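Local coordinates for membrane lipoprotein TpN32 (Treponema pallidum, PDB 1XS5), which probably serves as a membrane-attached periplasmic binding protein that captures L-methionine, at residues Arg93-Phe98 / Glu121-Ile126. Residues are numbered along the deposited sequence; the frame is centred on the assembly and turned at random.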
loop_
_atom_site.group_PDB
_atom_site.type_symbol
_atom_site.label_atom_id
_atom_site.label_comp_id
_atom_site.label_asym_id
_atom_site.label_seq_id
_atom_site.Cartn_x
_atom_site.Cartn_y
_atom_site.Cartn_z
ATOM N N ARG A 93 15.307 -7.124 17.926
ATOM C CA ARG A 93 16.154 -6.800 16.785
ATOM C C ARG A 93 16.349 -7.982 15.816
ATOM O O ARG A 93 17.048 -7.873 14.792
ATOM C CB ARG A 93 17.503 -6.335 17.282
ATOM C CG ARG A 93 17.527 -4.954 17.908
ATOM C CD ARG A 93 18.927 -4.769 18.471
ATOM N NE ARG A 93 19.231 -3.409 18.891
ATOM C CZ ARG A 93 20.331 -3.077 19.568
ATOM N NH1 ARG A 93 21.223 -4.014 19.897
ATOM N NH2 ARG A 93 20.540 -1.809 19.919
ATOM N N HIS A 94 15.721 -9.100 16.133
ATOM C CA HIS A 94 15.839 -10.279 15.306
ATOM C C HIS A 94 14.584 -11.075 15.410
ATOM O O HIS A 94 13.992 -11.246 16.468
ATOM C CB HIS A 94 17.018 -11.142 15.747
ATOM C CG HIS A 94 17.444 -12.147 14.724
ATOM N ND1 HIS A 94 16.676 -13.247 14.392
ATOM C CD2 HIS A 94 18.564 -12.228 13.970
ATOM C CE1 HIS A 94 17.312 -13.961 13.479
ATOM N NE2 HIS A 94 18.458 -13.364 13.206
ATOM N N VAL A 95 14.184 -11.570 14.265
ATOM C CA VAL A 95 13.006 -12.354 14.149
ATOM C C VAL A 95 12.988 -13.532 15.145
ATOM O O VAL A 95 11.932 -13.896 15.666
ATOM C CB VAL A 95 12.900 -12.723 12.633
ATOM C CG1 VAL A 95 13.803 -13.897 12.315
ATOM C CG2 VAL A 95 11.474 -12.858 12.199
ATOM N N SER A 96 14.147 -14.100 15.485
ATOM C CA SER A 96 14.148 -15.226 16.416
ATOM C C SER A 96 14.058 -14.797 17.878
ATOM O O SER A 96 13.959 -15.645 18.762
ATOM C CB SER A 96 15.395 -16.114 16.228
ATOM O OG SER A 96 16.564 -15.357 16.444
ATOM N N ASP A 97 14.107 -13.491 18.119
ATOM C CA ASP A 97 14.014 -12.924 19.468
ATOM C C ASP A 97 12.579 -13.038 20.014
ATOM O O ASP A 97 12.389 -13.028 21.230
ATOM C CB ASP A 97 14.350 -11.420 19.472
ATOM C CG ASP A 97 15.849 -11.112 19.500
ATOM O OD1 ASP A 97 16.657 -12.015 19.715
ATOM O OD2 ASP A 97 16.210 -9.914 19.318
ATOM N N PHE A 98 11.570 -13.115 19.141
ATOM C CA PHE A 98 10.179 -13.171 19.601
ATOM C C PHE A 98 9.842 -14.376 20.451
ATOM O O PHE A 98 9.925 -15.507 19.994
ATOM C CB PHE A 98 9.165 -13.132 18.436
ATOM C CG PHE A 98 9.057 -11.780 17.762
ATOM C CD1 PHE A 98 10.014 -11.370 16.851
ATOM C CD2 PHE A 98 8.012 -10.914 18.062
ATOM C CE1 PHE A 98 9.929 -10.109 16.250
ATOM C CE2 PHE A 98 7.930 -9.658 17.467
ATOM C CZ PHE A 98 8.876 -9.255 16.568
ATOM N N GLU A 121 4.281 -16.059 7.475
ATOM C CA GLU A 121 4.473 -17.467 7.103
ATOM C C GLU A 121 5.913 -17.667 6.560
ATOM O O GLU A 121 6.619 -18.613 6.951
ATOM C CB GLU A 121 3.435 -17.846 6.038
ATOM C CG GLU A 121 3.564 -19.239 5.459
ATOM C CD GLU A 121 2.432 -19.559 4.475
ATOM O OE1 GLU A 121 2.225 -18.747 3.542
ATOM O OE2 GLU A 121 1.759 -20.617 4.629
ATOM N N ALA A 122 6.337 -16.777 5.657
ATOM C CA ALA A 122 7.677 -16.818 5.069
ATOM C C ALA A 122 8.770 -16.734 6.146
ATOM O O ALA A 122 9.863 -17.315 5.991
ATOM C CB ALA A 122 7.837 -15.646 4.056
ATOM N N ALA A 123 8.493 -15.994 7.223
ATOM C CA ALA A 123 9.456 -15.874 8.325
ATOM C C ALA A 123 9.380 -17.057 9.325
ATOM O O ALA A 123 10.096 -17.068 10.326
ATOM C CB ALA A 123 9.250 -14.523 9.084
ATOM N N GLY A 124 8.495 -18.018 9.055
ATOM C CA GLY A 124 8.394 -19.203 9.892
ATOM C C GLY A 124 7.489 -19.150 11.108
ATOM O O GLY A 124 7.486 -20.091 11.890
ATOM N N PHE A 125 6.672 -18.109 11.255
ATOM C CA PHE A 125 5.804 -18.011 12.448
ATOM C C PHE A 125 4.532 -18.844 12.384
ATOM O O PHE A 125 4.033 -19.310 13.404
ATOM C CB PHE A 125 5.335 -16.565 12.668
ATOM C CG PHE A 125 6.394 -15.635 13.185
ATOM C CD1 PHE A 125 6.681 -15.565 14.545
ATOM C CD2 PHE A 125 7.077 -14.789 12.330
ATOM C CE1 PHE A 125 7.622 -14.675 15.034
ATOM C CE2 PHE A 125 8.035 -13.881 12.832
ATOM C CZ PHE A 125 8.295 -13.842 14.191
ATOM N N ILE A 126 3.981 -18.992 11.192
ATOM C CA ILE A 126 2.719 -19.671 11.023
ATOM C C ILE A 126 2.645 -20.350 9.677
ATOM O O ILE A 126 3.501 -20.141 8.832
ATOM C CB ILE A 126 1.517 -18.631 11.039
ATOM C CG1 ILE A 126 1.692 -17.614 9.884
ATOM C CG2 ILE A 126 1.462 -17.889 12.347
ATOM C CD1 ILE A 126 0.536 -16.612 9.685
#
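The ring of F125 meets that of F98 in a T-shaped (edge-to-face) pair, planes at 88° and centroids 5.7 Å apart. The edge of F125 leads, its CZ coming 4.0 Å from F98 CD1, while its CE1 lies near F98 CB. With CG anti to the carbonyl carbon and beside the backbone N (chi1 -73°), the F125 ring extends toward V95 and F98. Y92, just before the segment, and L187 also touch F98.

A single valine methyl group adds apolar contacts with F125 and A123. V95 CG2 approaches F125 obliquely, 3.6 Å from CE2, and the same methyl group lies 4.2 Å from A123 CB.

F125 directly follows the Schellman motif that ends helix 110-122: G124 adopts positive phi, and its N bonds back to E121 O. In this periplasmic-binding-protein fold, the contact thus joins the end of that helix to the loop between strands 86-88 and 103-107, which belong to the five-stranded sheet.

No hydrogen bond crosses between the segments; polar groups instead shape the loop internally. S96 N donates almost straight (176°) to H94 ND1, in the ring plane, and D97 OD2 accepts from R93 N through its anti lone pair. R146 bonds to V95 O and, through its backbone, to F125.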